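Local coordinates for putative immunoglobulin-blocking virulence protein (Mycoplasma mycoides subsp. capri, PDB 7ADK) that probably binds and blocks host immunoglobulins as a mycoplasma virulence factor, at residues F551-F561 and P606-I617. Numbering follows the deposited sequence.
Sequences FNTLAFDQEDF and PTGLDFSRVTGI
The F556 ring packs beside L609 and F611. L609 CD2 meets the ring edge at F556 CE2 (3.8 Å), near the ring plane. The F611 side chain runs beside that of F556, pointing the same way, and its CE1 comes to 3.7 Å from F556 CD2. L554 continues this apolar face and sets CD2 against P606 CG at 3.6 Å.

Beyond the strand ends the apolar packing continues to F561. Its CG stands anti to the backbone N (chi1 -170°), which lays the ring over I617. I617 CG1 sits over the middle of one ring face, a CH-pi contact 4.1 Å from the F561 centroid. V614 packs its CG2 branch against F561 CB.

Strands 553-555 and 608-610 run parallel, 21° apart. Between them G608 N donates to N552 O, L554 N to G608 O and D610 N to L554 O. The bond from L554 N is nearly straight, 175° at the hydrogen. F556 N to D610 O is weak. On the other face, T553 CG2 and A555 CB border D610 CB.

R613 runs extended past D557, with its CD 3.5 Å from D557 OD1. D557 OD2 and R613 NH1 stay 4.6 Å apart, and OD2 forms a salt bridge with K464.

Side-chain amides finish both ends. N552 OD1 accepts from T607 N and T607 OG1, both at 2.9 Å; the hydroxyl comes from above the carbonyl plane. Q558 OE1 accepts from T615 N (3.1 Å) and weakly from T615 OG1. The Q558 chain bends at chi2 to reach there.

These strands are neighbours within a five-stranded parallel sheet whose order follows the sequence. Helix 567-579 lies between them in sequence and packs on the face that carries L554 and L609, forming a beta-alpha-beta crossover.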
loop_
_atom_site.group_PDB
_atom_site.type_symbol
_atom_site.label_atom_id
_atom_site.label_comp_id
_atom_site.label_asym_id
_atom_site.label_seq_id
_atom_site.Cartn_x
_atom_site.Cartn_y
_atom_site.Cartn_z
ATOM N N PHE A 551 -20.251 2.068 7.585
ATOM C CA PHE A 551 -19.934 3.468 7.798
ATOM C C PHE A 551 -19.802 3.776 9.281
ATOM O O PHE A 551 -20.768 3.681 10.028
ATOM C CB PHE A 551 -21.033 4.326 7.181
ATOM C CG PHE A 551 -21.198 4.182 5.690
ATOM C CD1 PHE A 551 -20.401 4.940 4.828
ATOM C CD2 PHE A 551 -22.173 3.325 5.165
ATOM C CE1 PHE A 551 -20.595 4.863 3.444
ATOM C CE2 PHE A 551 -22.362 3.245 3.783
ATOM C CZ PHE A 551 -21.576 4.016 2.922
ATOM N N ASN A 552 -18.627 4.219 9.711
ATOM C CA ASN A 552 -18.427 4.791 11.040
ATOM C C ASN A 552 -18.225 6.322 11.010
ATOM O O ASN A 552 -17.988 6.917 12.053
ATOM C CB ASN A 552 -17.303 4.014 11.753
ATOM C CG ASN A 552 -17.627 3.731 13.207
ATOM O OD1 ASN A 552 -17.836 4.617 14.016
ATOM N ND2 ASN A 552 -17.705 2.493 13.599
ATOM N N THR A 553 -18.342 6.971 9.847
ATOM C CA THR A 553 -18.144 8.420 9.649
ATOM C C THR A 553 -19.424 9.101 9.191
ATOM O O THR A 553 -20.096 8.608 8.294
ATOM C CB THR A 553 -17.034 8.721 8.624
ATOM O OG1 THR A 553 -15.815 8.226 9.080
ATOM C CG2 THR A 553 -16.790 10.199 8.358
ATOM N N LEU A 554 -19.699 10.280 9.750
ATOM C CA LEU A 554 -20.621 11.265 9.199
ATOM C C LEU A 554 -19.820 12.415 8.574
ATOM O O LEU A 554 -19.023 13.041 9.262
ATOM C CB LEU A 554 -21.548 11.786 10.307
ATOM C CG LEU A 554 -22.365 10.733 11.056
ATOM C CD1 LEU A 554 -23.297 11.423 12.037
ATOM C CD2 LEU A 554 -23.182 9.894 10.097
ATOM N N ALA A 555 -20.035 12.710 7.293
ATOM C CA ALA A 555 -19.315 13.747 6.554
ATOM C C ALA A 555 -20.274 14.779 5.949
ATOM O O ALA A 555 -20.970 14.487 4.988
ATOM C CB ALA A 555 -18.448 13.099 5.480
ATOM N N PHE A 556 -20.304 15.997 6.481
ATOM C CA PHE A 556 -21.136 17.085 5.968
ATOM C C PHE A 556 -20.474 17.805 4.782
ATOM O O PHE A 556 -19.249 17.851 4.689
ATOM C CB PHE A 556 -21.507 18.012 7.124
ATOM C CG PHE A 556 -22.379 17.333 8.160
ATOM C CD1 PHE A 556 -23.773 17.325 7.994
ATOM C CD2 PHE A 556 -21.809 16.688 9.269
ATOM C CE1 PHE A 556 -24.595 16.698 8.943
ATOM C CE2 PHE A 556 -22.632 16.061 10.218
ATOM C CZ PHE A 556 -24.024 16.068 10.058
ATOM N N ASP A 557 -21.271 18.351 3.866
ATOM C CA ASP A 557 -20.796 19.027 2.656
ATOM C C ASP A 557 -20.909 20.559 2.791
ATOM O O ASP A 557 -21.479 21.078 3.751
ATOM C CB ASP A 557 -21.499 18.444 1.412
ATOM C CG ASP A 557 -20.670 18.541 0.117
ATOM O OD1 ASP A 557 -19.615 19.216 0.105
ATOM O OD2 ASP A 557 -21.058 17.915 -0.898
ATOM N N GLN A 558 -20.328 21.321 1.868
ATOM C CA GLN A 558 -20.203 22.777 2.019
ATOM C C GLN A 558 -21.540 23.522 2.076
ATOM O O GLN A 558 -21.673 24.469 2.841
ATOM C CB GLN A 558 -19.315 23.368 0.922
ATOM C CG GLN A 558 -19.014 24.865 1.098
ATOM C CD GLN A 558 -18.370 25.223 2.441
ATOM O OE1 GLN A 558 -17.165 25.201 2.626
ATOM N NE2 GLN A 558 -19.136 25.590 3.434
ATOM N N GLU A 559 -22.533 23.083 1.311
ATOM C CA GLU A 559 -23.885 23.640 1.256
ATOM C C GLU A 559 -24.737 23.383 2.523
ATOM O O GLU A 559 -25.891 23.803 2.595
ATOM C CB GLU A 559 -24.568 23.165 -0.040
ATOM C CG GLU A 559 -24.628 21.639 -0.280
ATOM C CD GLU A 559 -23.520 21.106 -1.212
ATOM O OE1 GLU A 559 -22.358 21.536 -1.090
ATOM O OE2 GLU A 559 -23.809 20.269 -2.092
ATOM N N ASP A 560 -24.184 22.725 3.546
ATOM C CA ASP A 560 -24.823 22.446 4.841
ATOM C C ASP A 560 -24.486 23.485 5.931
ATOM O O ASP A 560 -24.831 23.296 7.093
ATOM C CB ASP A 560 -24.477 21.019 5.304
ATOM C CG ASP A 560 -24.763 19.908 4.287
ATOM O OD1 ASP A 560 -25.714 20.035 3.488
ATOM O OD2 ASP A 560 -24.078 18.863 4.329
ATOM N N PHE A 561 -23.809 24.583 5.583
ATOM C CA PHE A 561 -23.298 25.583 6.523
ATOM C C PHE A 561 -23.292 27.006 5.915
ATOM O O PHE A 561 -22.282 27.703 5.926
ATOM C CB PHE A 561 -21.924 25.097 7.008
ATOM C CG PHE A 561 -21.321 25.856 8.171
ATOM C CD1 PHE A 561 -21.867 25.723 9.458
ATOM C CD2 PHE A 561 -20.222 26.709 7.968
ATOM C CE1 PHE A 561 -21.335 26.452 10.525
ATOM C CE2 PHE A 561 -19.706 27.453 9.031
ATOM C CZ PHE A 561 -20.259 27.323 10.309
ATOM N N PRO A 606 -22.232 5.958 14.411
ATOM C CA PRO A 606 -20.982 6.343 13.768
ATOM C C PRO A 606 -20.217 7.377 14.598
ATOM O O PRO A 606 -20.631 8.525 14.757
ATOM C CB PRO A 606 -21.345 6.826 12.370
ATOM C CG PRO A 606 -22.807 7.163 12.466
ATOM C CD PRO A 606 -23.354 6.280 13.569
ATOM N N THR A 607 -19.097 6.940 15.165
ATOM C CA THR A 607 -18.246 7.668 16.117
ATOM C C THR A 607 -17.250 8.641 15.468
ATOM O O THR A 607 -16.528 9.321 16.190
ATOM C CB THR A 607 -17.491 6.704 17.043
ATOM O OG1 THR A 607 -16.588 5.893 16.328
ATOM C CG2 THR A 607 -18.409 5.804 17.845
ATOM N N GLY A 608 -17.207 8.757 14.142
ATOM C CA GLY A 608 -16.411 9.751 13.425
ATOM C C GLY A 608 -17.211 10.943 12.903
ATOM O O GLY A 608 -18.311 10.773 12.390
ATOM N N LEU A 609 -16.631 12.147 12.963
ATOM C CA LEU A 609 -17.098 13.344 12.258
ATOM C C LEU A 609 -16.032 13.883 11.313
ATOM O O LEU A 609 -14.919 14.173 11.726
ATOM C CB LEU A 609 -17.526 14.443 13.243
ATOM C CG LEU A 609 -18.977 14.351 13.729
ATOM C CD1 LEU A 609 -19.196 15.375 14.827
ATOM C CD2 LEU A 609 -19.973 14.666 12.625
ATOM N N ASP A 610 -16.395 14.081 10.053
ATOM C CA ASP A 610 -15.562 14.720 9.037
ATOM C C ASP A 610 -16.165 16.061 8.583
ATOM O O ASP A 610 -17.281 16.129 8.069
ATOM C CB ASP A 610 -15.347 13.739 7.877
ATOM C CG ASP A 610 -14.600 14.364 6.697
ATOM O OD1 ASP A 610 -13.708 15.202 6.930
ATOM O OD2 ASP A 610 -14.925 14.065 5.530
ATOM N N PHE A 611 -15.397 17.134 8.740
ATOM C CA PHE A 611 -15.722 18.474 8.281
ATOM C C PHE A 611 -14.780 18.983 7.182
ATOM O O PHE A 611 -14.775 20.165 6.880
ATOM C CB PHE A 611 -15.828 19.410 9.488
ATOM C CG PHE A 611 -16.926 19.054 10.471
ATOM C CD1 PHE A 611 -18.270 19.106 10.067
ATOM C CD2 PHE A 611 -16.623 18.728 11.800
ATOM C CE1 PHE A 611 -19.302 18.869 10.984
ATOM C CE2 PHE A 611 -17.655 18.481 12.720
ATOM C CZ PHE A 611 -18.997 18.552 12.311
ATOM N N SER A 612 -14.013 18.121 6.514
ATOM C CA SER A 612 -13.081 18.488 5.437
ATOM C C SER A 612 -13.700 19.238 4.251
ATOM O O SER A 612 -13.032 20.041 3.608
ATOM C CB SER A 612 -12.425 17.237 4.870
ATOM O OG SER A 612 -11.778 16.527 5.889
ATOM N N ARG A 613 -14.976 19.003 3.934
ATOM C CA ARG A 613 -15.666 19.707 2.842
ATOM C C ARG A 613 -16.252 21.051 3.275
ATOM O O ARG A 613 -16.619 21.824 2.405
ATOM C CB ARG A 613 -16.762 18.825 2.240
ATOM C CG ARG A 613 -16.273 17.502 1.651
ATOM C CD ARG A 613 -17.471 16.664 1.234
ATOM N NE ARG A 613 -17.099 15.311 0.823
ATOM C CZ ARG A 613 -17.875 14.248 0.806
ATOM N NH1 ARG A 613 -19.109 14.282 1.179
ATOM N NH2 ARG A 613 -17.418 13.113 0.420
ATOM N N VAL A 614 -16.351 21.351 4.572
ATOM C CA VAL A 614 -17.083 22.509 5.109
ATOM C C VAL A 614 -16.151 23.406 5.912
ATOM O O VAL A 614 -15.879 23.200 7.092
ATOM C CB VAL A 614 -18.375 22.072 5.821
ATOM C CG1 VAL A 614 -18.224 20.959 6.852
ATOM C CG2 VAL A 614 -19.100 23.233 6.481
ATOM N N THR A 615 -15.610 24.417 5.236
ATOM C CA THR A 615 -14.353 25.077 5.627
ATOM C C THR A 615 -14.457 26.017 6.829
ATOM O O THR A 615 -13.432 26.395 7.392
ATOM C CB THR A 615 -13.724 25.827 4.441
ATOM O OG1 THR A 615 -14.510 26.929 4.049
ATOM C CG2 THR A 615 -13.547 24.931 3.220
ATOM N N GLY A 616 -15.665 26.416 7.240
ATOM C CA GLY A 616 -15.857 27.341 8.364
ATOM C C GLY A 616 -15.751 26.720 9.762
ATOM O O GLY A 616 -15.448 27.422 10.722
ATOM N N ILE A 617 -15.952 25.410 9.901
ATOM C CA ILE A 617 -15.968 24.711 11.189
ATOM C C ILE A 617 -14.540 24.459 11.696
ATOM O O ILE A 617 -13.715 23.867 11.000
ATOM C CB ILE A 617 -16.785 23.404 11.088
ATOM C CG1 ILE A 617 -18.218 23.703 10.621
ATOM C CG2 ILE A 617 -16.823 22.659 12.429
ATOM C CD1 ILE A 617 -19.041 22.474 10.311
#